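Local coordinates for 4-hydroxybutyrate coenzyme A transferase (Shewanella oneidensis, PDB 2OAS), which probably transfers coenzyme A between acyl-CoA thioesters and small carboxylic acids such as 4-hydroxybutyrate or acetate, and binds coenzyme A, at residues 235-240 / 266-271; 152-157 / 176-181; 259-264 / 282-287; 25-30 / 52-57. All blocks are in the same frame, centred on the assembly; numbering follows the deposited sequence.

From the N terminus, contact 4 comes first: 25-30 and 52-57 are the loops that leave strands 21-24 and 48-52 of the eight-stranded parallel sheet, and helix 32-41 lies in the chain between them. Contact 2 follows in series, joining 152-157, the exit of strand 145-150, to 176-181, which runs out of strand 170-173. Contacts 1 and 3 come last and cross, their segments alternating as 235-240, 259-264, 266-271 and 282-287. Contact 3 builds part of a parallel sheet, and contact 1 pairs the starts of two helices beside it. L266 touches both H181 of contact 2 and G28 of contact 4, so the later segments meet the N-terminal sheet's loops there.

Contact 1: 235-240 / 266-271; sequences FSDGIL and LGSQKL
D237 reaches across to S268 with both carboxylate oxygens. OD2 accepts the backbone N of S268 at 2.9 Å through its syn lone pair, and OD1 takes the hydroxyl OG of S268 at 2.6 Å, also on the syn side but 21° out of the carboxylate plane. Two grips on one carboxylate fix its rotation. The D237 side chain gets there by swinging CG beside its own backbone N, opposite the carbonyl carbon (chi1 -66°). S268 is the N-cap of helix 269-275, and its OG also receives a weak capping bond from K270 N, so the hydroxyl links the carboxylate to the first turn of that helix. S236, just before D237, sends OG to L266 O at 2.9 Å, in the carbonyl plane; chi1 of -179° turns the hydroxyl away from its own N and out to this carbonyl.

Beside these polar bonds L271 packs between the two segments, its methyls divided. CD1 lies 3.4 Å from CE1 of the F235 ring, approached obliquely, and also packs on L240 CB. CD2 sits 3.5 Å from S236 CA, against the backbone just before helix 237-244. At the solvent side the bent chain of K270 carries NZ past L240 CD2, toward a long, weak ion pair with E244.

Helices 237-244 and 269-275 thus meet at their N-terminal ends. F235 continues inward onto V275 and, through CD2, onto CG2 of T262 in strand 260-262, while L266 leans on I211 and H181.

Contact 2: 152-157 / 176-181; sequences PQMPRT and ASLPIH
L178 pushes its isobutyl group into the bend of 152-157, overlapping the ring of P155 and the end of M154. Its CD1 meets CD of P155 at 3.8 Å, the two side chains pointing at each other, and stands equally far from the carbonyl O of Q153. The other methyl, CD2, is 4.2 Å from CE of M154, a selenomethionine whose chain crosses that of L178 at about a right angle. Folding at chi2 (59°) and again at chi3 brings CE of M154 round to the leucine. Both segments are irregular loops that follow neighbouring strands, 145-150 and 170-173, of the Rossmann-like parallel sheet in the N-terminal part of the protein, so the contact joins two loops at the C-terminal ends of adjacent strands. N151 spans the same two exits, its OD1 accepting from the backbone N of Q153 and of A176. Nearer the surface, Q153 lays its aliphatic part over the carbonyl of A176, with CG 3.0 Å from A176 O. Its chain is bent at chi2 (-56°), which turns the amide away from that oxygen. Toward the interior, Q117 of strand 113-118 touches both M154 and L178, and Y272 of helix 269-275 packs on L178 as well.

Contact 3: 259-264 / 282-287; sequences KLVTGF and IFMDIE
V261 and I282 lie side by side on parallel strands, followed in register by T262 and F283. Three backbone hydrogen bonds link them. I282 N gives to L260 O at 2.7 Å and T262 N to I282 O at 3.1 Å; M284 N then gives to T262 O. Strands 260-262 and 281-283 are adjacent and parallel with helix 269-275 between them in the chain, a beta-alpha-beta crossover, and V261 also bonds V230 and T232 through its backbone.

F283 can be traced outward from CB, which passes 4.1 Å from T262 O. With CG turned beside the backbone N (chi1 -76°), the ring then leans along the neighbouring strand: CD2 comes to 3.8 Å from F264 CA, and CE2 reaches F264 C at 3.6 Å. T262 OG1 stands over one face, offset toward the rim, and G263 O lies at the ring's edge. CD1, on the other side, packs on T157 CB, and the side chain also touches V275. On the sheet face of V261, the selenium of M284 rests 3.9 Å from V261 CG1.

Past the strand, D285 caps helix 286-289, OD1 taking E287 N from above the carboxylate plane. F264 touches the bound coenzyme A and lies near E233, seen covalently bound to CoA in a crystal structure of this protein. Polar contact across the strands runs through the main chain; the one buried side-chain hydroxyl, T262 OG1, has no polar partner in the model.

Contact 4: 25-30 / 52-57; sequences HSMGAT and QLHTEG
The backbones come together where M27 N donates to H54 O, a 2.7 Å bond, while residues 26-29 make a type II' turn and 27-30 a type I turn that overlaps it. Both segments are loops following adjacent strands, 21-24 and 48-52, in the Rossmann-like parallel sheet of the N-terminal part, at the C-terminal ends of the strands, where Rossmann-like folds commonly bind ligands.

T30 does most of the side-chain work. Its OG1 gives a proton to M27 O at 2.9 Å, tilted 20° from that carbonyl's plane, and accepts both E56 N (3.1 Å) and the hydroxyl of T55. Three bonds therefore hold one hydroxyl, and they tie the second turn to the opposite loop. Setting OG1 beside its own backbone N (chi1 -62°) lets the hydroxyl fold back to M27 O, which T30 N also uses. T30 and T55 cross at about a right angle. At the other end S26 OG accepts L53 N in a bent bond (138° at the hydrogen) and also bonds to T24 O, while S26 CB packs on L53 CB.

M27, a selenomethionine, bends at chi2 and chi3 toward the H54 ring; selenium sits obliquely, 5.1 Å from the ring's centre, though the exact placement of the chain's end against the ring is doubtful. The side chain of M27 is about 6 Å from the bound coenzyme A, and that of H54 about 6 Å from the side chain of S327, a coenzyme-binding residue. E56 packs along the M27 backbone, its CG 3.4 Å from M27 O.

Contact 1: 235-240 / 266-271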
loop_
_atom_site.group_PDB
_atom_site.type_symbol
_atom_site.label_atom_id
_atom_site.label_comp_id
_atom_site.label_asym_id
_atom_site.label_seq_id
_atom_site.Cartn_x
_atom_site.Cartn_y
_atom_site.Cartn_z
ATOM N N PHE A 235 -9.075 7.804 19.056
ATOM C CA PHE A 235 -8.459 8.850 19.862
ATOM C C PHE A 235 -8.696 8.589 21.341
ATOM O O PHE A 235 -9.588 7.823 21.703
ATOM C CB PHE A 235 -8.992 10.228 19.456
ATOM C CG PHE A 235 -10.401 10.506 19.898
ATOM C CD1 PHE A 235 -10.651 11.124 21.120
ATOM C CD2 PHE A 235 -11.475 10.204 19.069
ATOM C CE1 PHE A 235 -11.946 11.437 21.508
ATOM C CE2 PHE A 235 -12.778 10.510 19.449
ATOM C CZ PHE A 235 -13.011 11.131 20.672
ATOM N N SER A 236 -7.876 9.189 22.196
ATOM C CA SER A 236 -8.039 8.998 23.627
ATOM C C SER A 236 -8.011 10.320 24.345
ATOM O O SER A 236 -8.172 11.376 23.735
ATOM C CB SER A 236 -6.937 8.101 24.202
ATOM O OG SER A 236 -7.136 7.908 25.598
ATOM N N ASP A 237 -7.793 10.244 25.652
ATOM C CA ASP A 237 -7.755 11.408 26.515
ATOM C C ASP A 237 -6.798 12.473 26.029
ATOM O O ASP A 237 -7.028 13.659 26.245
ATOM C CB ASP A 237 -7.390 10.968 27.929
ATOM C CG ASP A 237 -8.461 10.088 28.556
ATOM O OD1 ASP A 237 -9.360 10.633 29.230
ATOM O OD2 ASP A 237 -8.407 8.856 28.356
ATOM N N GLY A 238 -5.734 12.052 25.358
ATOM C CA GLY A 238 -4.762 13.004 24.856
ATOM C C GLY A 238 -5.417 14.081 24.017
ATOM O O GLY A 238 -5.148 15.275 24.173
ATOM N N ILE A 239 -6.303 13.662 23.130
ATOM C CA ILE A 239 -6.975 14.612 22.261
ATOM C C ILE A 239 -7.931 15.498 23.038
ATOM O O ILE A 239 -7.945 16.718 22.874
ATOM C CB ILE A 239 -7.742 13.880 21.174
ATOM C CG1 ILE A 239 -6.804 12.895 20.482
ATOM C CG2 ILE A 239 -8.297 14.874 20.179
ATOM C CD1 ILE A 239 -5.594 13.551 19.862
ATOM N N LEU A 240 -8.715 14.867 23.895
ATOM C CA LEU A 240 -9.685 15.569 24.715
ATOM C C LEU A 240 -9.073 16.809 25.381
ATOM O O LEU A 240 -9.703 17.866 25.429
ATOM C CB LEU A 240 -10.249 14.599 25.762
ATOM C CG LEU A 240 -11.242 15.106 26.804
ATOM C CD1 LEU A 240 -12.495 15.641 26.134
ATOM C CD2 LEU A 240 -11.574 13.974 27.750
ATOM N N LEU A 266 -11.163 5.084 22.990
ATOM C CA LEU A 266 -10.714 4.269 24.117
ATOM C C LEU A 266 -10.001 5.166 25.128
ATOM O O LEU A 266 -9.061 5.875 24.771
ATOM C CB LEU A 266 -9.745 3.198 23.618
ATOM C CG LEU A 266 -9.569 2.028 24.570
ATOM C CD1 LEU A 266 -10.798 1.151 24.428
ATOM C CD2 LEU A 266 -8.312 1.230 24.254
ATOM N N GLY A 267 -10.440 5.134 26.387
ATOM C CA GLY A 267 -9.816 5.974 27.401
ATOM C C GLY A 267 -10.598 6.018 28.694
ATOM O O GLY A 267 -11.358 5.096 28.987
ATOM N N SER A 268 -10.437 7.085 29.470
ATOM C CA SER A 268 -11.142 7.180 30.746
ATOM C C SER A 268 -12.632 7.508 30.621
ATOM O O SER A 268 -13.137 7.752 29.530
ATOM C CB SER A 268 -10.476 8.228 31.626
ATOM O OG SER A 268 -10.739 9.516 31.124
ATOM N N GLN A 269 -13.331 7.518 31.751
ATOM C CA GLN A 269 -14.760 7.807 31.752
ATOM C C GLN A 269 -15.047 9.231 31.296
ATOM O O GLN A 269 -16.133 9.517 30.796
ATOM C CB GLN A 269 -15.356 7.575 33.139
ATOM C CG GLN A 269 -16.878 7.766 33.215
ATOM C CD GLN A 269 -17.643 6.920 32.205
ATOM O OE1 GLN A 269 -17.417 5.720 32.074
ATOM N NE2 GLN A 269 -18.568 7.558 31.485
ATOM N N LYS A 270 -14.077 10.123 31.472
ATOM C CA LYS A 270 -14.232 11.520 31.059
ATOM C C LYS A 270 -14.361 11.563 29.536
ATOM O O LYS A 270 -15.129 12.348 28.981
ATOM C CB LYS A 270 -13.004 12.336 31.473
ATOM C CG LYS A 270 -13.272 13.442 32.483
ATOM C CD LYS A 270 -12.658 14.780 32.011
ATOM C CE LYS A 270 -11.139 14.679 31.819
ATOM N NZ LYS A 270 -10.583 15.860 31.073
ATOM N N LEU A 271 -13.596 10.720 28.863
ATOM C CA LEU A 271 -13.640 10.675 27.413
ATOM C C LEU A 271 -14.993 10.163 26.960
ATOM O O LEU A 271 -15.646 10.780 26.117
ATOM C CB LEU A 271 -12.547 9.751 26.861
ATOM C CG LEU A 271 -12.353 9.743 25.342
ATOM C CD1 LEU A 271 -11.883 11.118 24.893
ATOM C CD2 LEU A 271 -11.317 8.692 24.937
#

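Contact 2: 152-157 / 176-181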
loop_
_atom_site.group_PDB
_atom_site.type_symbol
_atom_site.label_atom_id
_atom_site.label_comp_id
_atom_site.label_asym_id
_atom_site.label_seq_id
_atom_site.Cartn_x
_atom_site.Cartn_y
_atom_site.Cartn_z
ATOM N N PRO A 152 -26.464 0.769 29.718
ATOM C CA PRO A 152 -26.711 2.185 29.988
ATOM C C PRO A 152 -25.417 2.996 30.066
ATOM O O PRO A 152 -25.448 4.223 30.025
ATOM C CB PRO A 152 -27.435 2.163 31.322
ATOM C CG PRO A 152 -28.228 0.915 31.244
ATOM C CD PRO A 152 -27.233 -0.072 30.651
ATOM N N GLN A 153 -24.283 2.310 30.187
ATOM C CA GLN A 153 -22.995 2.977 30.281
ATOM C C GLN A 153 -22.456 3.277 28.886
ATOM O O GLN A 153 -21.617 4.156 28.713
ATOM C CB GLN A 153 -22.001 2.107 31.055
ATOM C CG GLN A 153 -22.480 1.716 32.441
ATOM C CD GLN A 153 -22.845 2.928 33.297
ATOM O OE1 GLN A 153 -23.815 2.887 34.077
ATOM N NE2 GLN A 153 -22.065 4.021 33.159
HETATM N N MSE A 154 -22.938 2.558 27.882
HETATM C CA MSE A 154 -22.460 2.808 26.534
HETATM C C MSE A 154 -22.937 4.179 26.078
HETATM O O MSE A 154 -24.141 4.453 26.042
HETATM C CB MSE A 154 -22.968 1.736 25.566
HETATM C CG MSE A 154 -22.356 1.812 24.170
HETATM SE SE MSE A 154 -20.414 1.657 24.156
HETATM C CE MSE A 154 -20.186 -0.239 23.847
ATOM N N PRO A 155 -21.995 5.077 25.755
ATOM C CA PRO A 155 -22.394 6.407 25.299
ATOM C C PRO A 155 -23.090 6.349 23.930
ATOM O O PRO A 155 -22.790 5.483 23.107
ATOM C CB PRO A 155 -21.067 7.174 25.283
ATOM C CG PRO A 155 -20.028 6.109 25.097
ATOM C CD PRO A 155 -20.534 4.982 25.935
ATOM N N ARG A 156 -24.035 7.263 23.713
ATOM C CA ARG A 156 -24.807 7.363 22.467
ATOM C C ARG A 156 -24.032 8.211 21.473
ATOM O O ARG A 156 -24.355 9.380 21.262
ATOM C CB ARG A 156 -26.149 8.026 22.770
ATOM C CG ARG A 156 -27.120 8.148 21.607
ATOM C CD ARG A 156 -28.442 8.658 22.144
ATOM N NE ARG A 156 -29.536 8.576 21.195
ATOM C CZ ARG A 156 -29.961 9.592 20.446
ATOM N NH1 ARG A 156 -29.362 10.776 20.535
ATOM N NH2 ARG A 156 -30.998 9.417 19.626
ATOM N N THR A 157 -23.016 7.617 20.854
ATOM C CA THR A 157 -22.165 8.318 19.902
ATOM C C THR A 157 -22.867 8.766 18.628
ATOM O O THR A 157 -23.801 8.114 18.163
ATOM C CB THR A 157 -20.941 7.448 19.482
ATOM O OG1 THR A 157 -21.394 6.247 18.841
ATOM C CG2 THR A 157 -20.101 7.076 20.703
ATOM N N ALA A 176 -22.738 -2.234 32.829
ATOM C CA ALA A 176 -21.434 -2.830 33.051
ATOM C C ALA A 176 -20.386 -1.765 32.812
ATOM O O ALA A 176 -20.666 -0.723 32.221
ATOM C CB ALA A 176 -21.227 -3.992 32.107
ATOM N N SER A 177 -19.171 -2.039 33.271
ATOM C CA SER A 177 -18.070 -1.099 33.114
ATOM C C SER A 177 -17.420 -1.226 31.745
ATOM O O SER A 177 -17.301 -2.323 31.204
ATOM C CB SER A 177 -17.012 -1.356 34.184
ATOM O OG SER A 177 -16.469 -2.654 34.048
ATOM N N LEU A 178 -17.005 -0.095 31.190
ATOM C CA LEU A 178 -16.316 -0.094 29.904
ATOM C C LEU A 178 -14.838 -0.048 30.221
ATOM O O LEU A 178 -14.413 0.675 31.127
ATOM C CB LEU A 178 -16.686 1.132 29.076
ATOM C CG LEU A 178 -18.102 1.194 28.518
ATOM C CD1 LEU A 178 -18.298 2.516 27.798
ATOM C CD2 LEU A 178 -18.341 0.028 27.575
ATOM N N PRO A 179 -14.028 -0.817 29.489
ATOM C CA PRO A 179 -12.587 -0.821 29.740
ATOM C C PRO A 179 -11.983 0.574 29.573
ATOM O O PRO A 179 -11.952 1.114 28.480
ATOM C CB PRO A 179 -12.067 -1.823 28.709
ATOM C CG PRO A 179 -13.072 -1.725 27.602
ATOM C CD PRO A 179 -14.370 -1.673 28.345
ATOM N N ILE A 180 -11.514 1.156 30.666
ATOM C CA ILE A 180 -10.928 2.486 30.618
ATOM C C ILE A 180 -9.580 2.477 29.907
ATOM O O ILE A 180 -9.164 3.483 29.331
ATOM C CB ILE A 180 -10.731 3.071 32.031
ATOM C CG1 ILE A 180 -9.854 2.128 32.852
ATOM C CG2 ILE A 180 -12.081 3.287 32.701
ATOM C CD1 ILE A 180 -9.494 2.667 34.212
ATOM N N HIS A 181 -8.898 1.340 29.939
ATOM C CA HIS A 181 -7.604 1.235 29.283
ATOM C C HIS A 181 -6.697 2.416 29.633
ATOM O O HIS A 181 -6.770 3.481 29.010
ATOM C CB HIS A 181 -7.787 1.184 27.763
ATOM C CG HIS A 181 -6.503 1.060 27.004
ATOM N ND1 HIS A 181 -5.847 -0.142 26.836
ATOM C CD2 HIS A 181 -5.735 1.996 26.395
ATOM C CE1 HIS A 181 -4.732 0.059 26.157
ATOM N NE2 HIS A 181 -4.639 1.347 25.878
#

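Contact 3: 259-264 / 282-287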
loop_
_atom_site.group_PDB
_atom_site.type_symbol
_atom_site.label_atom_id
_atom_site.label_comp_id
_atom_site.label_asym_id
_atom_site.label_seq_id
_atom_site.Cartn_x
_atom_site.Cartn_y
_atom_site.Cartn_z
ATOM N N LYS A 259 -15.914 19.146 13.089
ATOM C CA LYS A 259 -16.158 17.933 13.872
ATOM C C LYS A 259 -14.981 16.956 13.921
ATOM O O LYS A 259 -14.174 16.884 12.992
ATOM C CB LYS A 259 -17.379 17.196 13.319
ATOM C CG LYS A 259 -18.580 18.098 13.048
ATOM C CD LYS A 259 -19.860 17.287 12.862
ATOM C CE LYS A 259 -21.023 18.190 12.468
ATOM N NZ LYS A 259 -20.786 18.728 11.086
ATOM N N LEU A 260 -14.879 16.203 15.011
ATOM C CA LEU A 260 -13.827 15.202 15.143
ATOM C C LEU A 260 -14.373 13.935 14.492
ATOM O O LEU A 260 -15.555 13.632 14.636
ATOM C CB LEU A 260 -13.540 14.909 16.613
ATOM C CG LEU A 260 -13.153 16.091 17.485
ATOM C CD1 LEU A 260 -12.938 15.630 18.917
ATOM C CD2 LEU A 260 -11.890 16.705 16.927
ATOM N N VAL A 261 -13.527 13.206 13.778
ATOM C CA VAL A 261 -13.950 11.971 13.128
ATOM C C VAL A 261 -13.017 10.802 13.529
ATOM O O VAL A 261 -11.806 10.986 13.626
ATOM C CB VAL A 261 -13.951 12.145 11.570
ATOM C CG1 VAL A 261 -14.456 10.883 10.876
ATOM C CG2 VAL A 261 -14.854 13.333 11.187
ATOM N N THR A 262 -13.599 9.634 13.791
ATOM C CA THR A 262 -12.845 8.425 14.138
ATOM C C THR A 262 -13.700 7.194 13.929
ATOM O O THR A 262 -14.913 7.291 13.711
ATOM C CB THR A 262 -12.412 8.337 15.622
ATOM O OG1 THR A 262 -13.523 8.677 16.467
ATOM C CG2 THR A 262 -11.250 9.224 15.892
ATOM N N GLY A 263 -13.049 6.040 14.022
ATOM C CA GLY A 263 -13.741 4.779 13.879
ATOM C C GLY A 263 -14.136 4.276 15.253
ATOM O O GLY A 263 -15.102 3.526 15.392
ATOM N N PHE A 264 -13.369 4.677 16.263
ATOM C CA PHE A 264 -13.629 4.298 17.652
ATOM C C PHE A 264 -12.846 5.127 18.676
ATOM O O PHE A 264 -12.015 5.959 18.318
ATOM C CB PHE A 264 -13.367 2.806 17.870
ATOM C CG PHE A 264 -12.128 2.304 17.212
ATOM C CD1 PHE A 264 -12.145 1.922 15.883
ATOM C CD2 PHE A 264 -10.940 2.242 17.923
ATOM C CE1 PHE A 264 -10.988 1.479 15.252
ATOM C CE2 PHE A 264 -9.763 1.799 17.310
ATOM C CZ PHE A 264 -9.784 1.417 15.967
ATOM N N ILE A 282 -17.895 12.618 15.658
ATOM C CA ILE A 282 -18.498 11.672 14.746
ATOM C C ILE A 282 -17.716 10.368 14.586
ATOM O O ILE A 282 -16.570 10.352 14.120
ATOM C CB ILE A 282 -18.679 12.303 13.361
ATOM C CG1 ILE A 282 -19.592 13.528 13.474
ATOM C CG2 ILE A 282 -19.249 11.272 12.382
ATOM C CD1 ILE A 282 -20.975 13.222 14.040
ATOM N N PHE A 283 -18.354 9.279 14.993
ATOM C CA PHE A 283 -17.792 7.954 14.891
ATOM C C PHE A 283 -18.288 7.444 13.560
ATOM O O PHE A 283 -19.469 7.155 13.380
ATOM C CB PHE A 283 -18.300 7.046 16.020
ATOM C CG PHE A 283 -17.660 7.321 17.348
ATOM C CD1 PHE A 283 -17.958 8.479 18.059
ATOM C CD2 PHE A 283 -16.715 6.435 17.870
ATOM C CE1 PHE A 283 -17.324 8.758 19.255
ATOM C CE2 PHE A 283 -16.074 6.710 19.069
ATOM C CZ PHE A 283 -16.382 7.871 19.769
HETATM N N MSE A 284 -17.363 7.318 12.631
HETATM C CA MSE A 284 -17.668 6.891 11.286
HETATM C C MSE A 284 -17.161 5.484 11.022
HETATM O O MSE A 284 -16.245 5.012 11.696
HETATM C CB MSE A 284 -16.994 7.861 10.336
HETATM C CG MSE A 284 -17.409 7.791 8.899
HETATM SE SE MSE A 284 -16.474 9.230 8.030
HETATM C CE MSE A 284 -17.716 10.637 8.488
ATOM N N ASP A 285 -17.759 4.838 10.023
ATOM C CA ASP A 285 -17.413 3.482 9.597
ATOM C C ASP A 285 -15.997 3.435 9.035
ATOM O O ASP A 285 -15.660 4.218 8.151
ATOM C CB ASP A 285 -18.420 3.026 8.533
ATOM C CG ASP A 285 -18.012 1.738 7.829
ATOM O OD1 ASP A 285 -17.138 1.004 8.343
ATOM O OD2 ASP A 285 -18.584 1.451 6.757
ATOM N N ILE A 286 -15.171 2.517 9.535
ATOM C CA ILE A 286 -13.789 2.400 9.075
ATOM C C ILE A 286 -13.644 2.317 7.560
ATOM O O ILE A 286 -12.607 2.680 7.012
ATOM C CB ILE A 286 -13.101 1.161 9.656
ATOM C CG1 ILE A 286 -14.003 -0.047 9.448
ATOM C CG2 ILE A 286 -12.774 1.373 11.114
ATOM C CD1 ILE A 286 -13.346 -1.332 9.787
ATOM N N GLU A 287 -14.665 1.820 6.874
ATOM C CA GLU A 287 -14.579 1.727 5.421
ATOM C C GLU A 287 -14.419 3.114 4.817
ATOM O O GLU A 287 -13.929 3.252 3.700
ATOM C CB GLU A 287 -15.819 1.050 4.847
ATOM C CG GLU A 287 -15.757 0.879 3.342
ATOM C CD GLU A 287 -16.872 -0.002 2.810
ATOM O OE1 GLU A 287 -17.031 -0.076 1.577
ATOM O OE2 GLU A 287 -17.586 -0.623 3.624
#

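Contact 4: 25-30 / 52-57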
loop_
_atom_site.group_PDB
_atom_site.type_symbol
_atom_site.label_atom_id
_atom_site.label_comp_id
_atom_site.label_asym_id
_atom_site.label_seq_id
_atom_site.Cartn_x
_atom_site.Cartn_y
_atom_site.Cartn_z
ATOM N N HIS A 25 -18.245 -7.290 18.711
ATOM C CA HIS A 25 -17.963 -5.856 18.760
ATOM C C HIS A 25 -16.516 -5.837 19.258
ATOM O O HIS A 25 -16.170 -6.610 20.147
ATOM C CB HIS A 25 -18.877 -5.213 19.793
ATOM C CG HIS A 25 -19.375 -3.854 19.412
ATOM N ND1 HIS A 25 -20.481 -3.286 20.014
ATOM C CD2 HIS A 25 -18.930 -2.956 18.510
ATOM C CE1 HIS A 25 -20.694 -2.093 19.494
ATOM N NE2 HIS A 25 -19.772 -1.864 18.579
ATOM N N SER A 26 -15.682 -4.971 18.710
ATOM C CA SER A 26 -14.288 -4.922 19.121
ATOM C C SER A 26 -13.863 -3.699 19.928
ATOM O O SER A 26 -14.650 -2.794 20.165
ATOM C CB SER A 26 -13.407 -5.065 17.888
ATOM O OG SER A 26 -13.649 -6.330 17.291
HETATM N N MSE A 27 -12.618 -3.696 20.378
HETATM C CA MSE A 27 -12.112 -2.575 21.150
HETATM C C MSE A 27 -12.820 -2.361 22.475
HETATM O O MSE A 27 -13.121 -3.314 23.189
HETATM C CB MSE A 27 -12.194 -1.308 20.305
HETATM C CG MSE A 27 -11.172 -1.307 19.182
HETATM SE SE MSE A 27 -9.379 -0.769 19.779
HETATM C CE MSE A 27 -8.951 -2.194 21.028
ATOM N N GLY A 28 -13.074 -1.100 22.799
ATOM C CA GLY A 28 -13.736 -0.779 24.048
ATOM C C GLY A 28 -15.166 -1.269 24.129
ATOM O O GLY A 28 -15.760 -1.267 25.205
ATOM N N ALA A 29 -15.721 -1.706 23.007
ATOM C CA ALA A 29 -17.109 -2.181 22.982
ATOM C C ALA A 29 -17.262 -3.685 23.133
ATOM O O ALA A 29 -18.388 -4.182 23.183
ATOM C CB ALA A 29 -17.795 -1.722 21.689
ATOM N N THR A 30 -16.141 -4.403 23.209
ATOM C CA THR A 30 -16.165 -5.854 23.369
ATOM C C THR A 30 -17.241 -6.219 24.390
ATOM O O THR A 30 -17.206 -5.784 25.524
ATOM C CB THR A 30 -14.779 -6.379 23.822
ATOM O OG1 THR A 30 -13.816 -6.070 22.817
ATOM C CG2 THR A 30 -14.802 -7.883 24.044
ATOM N N GLN A 52 -12.876 -11.382 14.722
ATOM C CA GLN A 52 -12.699 -10.225 15.597
ATOM C C GLN A 52 -11.526 -9.329 15.214
ATOM O O GLN A 52 -10.761 -9.608 14.289
ATOM C CB GLN A 52 -12.461 -10.717 17.033
ATOM C CG GLN A 52 -11.020 -11.188 17.273
ATOM C CD GLN A 52 -10.862 -12.149 18.457
ATOM O OE1 GLN A 52 -11.349 -13.279 18.419
ATOM N NE2 GLN A 52 -10.175 -11.699 19.502
ATOM N N LEU A 53 -11.399 -8.248 15.959
ATOM C CA LEU A 53 -10.312 -7.301 15.789
ATOM C C LEU A 53 -9.692 -7.296 17.182
ATOM O O LEU A 53 -9.771 -8.296 17.900
ATOM C CB LEU A 53 -10.866 -5.919 15.425
ATOM C CG LEU A 53 -11.021 -5.518 13.945
ATOM C CD1 LEU A 53 -11.457 -6.674 13.077
ATOM C CD2 LEU A 53 -12.022 -4.391 13.856
ATOM N N HIS A 54 -9.091 -6.181 17.572
ATOM C CA HIS A 54 -8.489 -6.084 18.887
ATOM C C HIS A 54 -9.634 -6.158 19.907
ATOM O O HIS A 54 -10.620 -5.421 19.808
ATOM C CB HIS A 54 -7.718 -4.756 19.007
ATOM C CG HIS A 54 -6.918 -4.630 20.266
ATOM N ND1 HIS A 54 -7.501 -4.470 21.505
ATOM C CD2 HIS A 54 -5.583 -4.691 20.484
ATOM C CE1 HIS A 54 -6.562 -4.444 22.433
ATOM N NE2 HIS A 54 -5.389 -4.577 21.840
ATOM N N THR A 55 -9.524 -7.060 20.877
ATOM C CA THR A 55 -10.576 -7.199 21.876
ATOM C C THR A 55 -10.087 -6.819 23.270
ATOM O O THR A 55 -8.887 -6.825 23.538
ATOM C CB THR A 55 -11.123 -8.635 21.903
ATOM O OG1 THR A 55 -12.209 -8.697 22.828
ATOM C CG2 THR A 55 -10.037 -9.620 22.355
ATOM N N GLU A 56 -11.015 -6.482 24.159
ATOM C CA GLU A 56 -10.648 -6.094 25.518
ATOM C C GLU A 56 -11.463 -6.852 26.557
ATOM O O GLU A 56 -12.682 -6.921 26.454
ATOM C CB GLU A 56 -10.876 -4.596 25.705
ATOM C CG GLU A 56 -10.080 -3.700 24.758
ATOM C CD GLU A 56 -8.810 -3.145 25.388
ATOM O OE1 GLU A 56 -8.003 -2.524 24.657
ATOM O OE2 GLU A 56 -8.624 -3.322 26.612
ATOM N N GLY A 57 -10.789 -7.415 27.558
ATOM C CA GLY A 57 -11.482 -8.143 28.605
ATOM C C GLY A 57 -12.184 -9.425 28.185
ATOM O O GLY A 57 -13.152 -9.832 28.818
#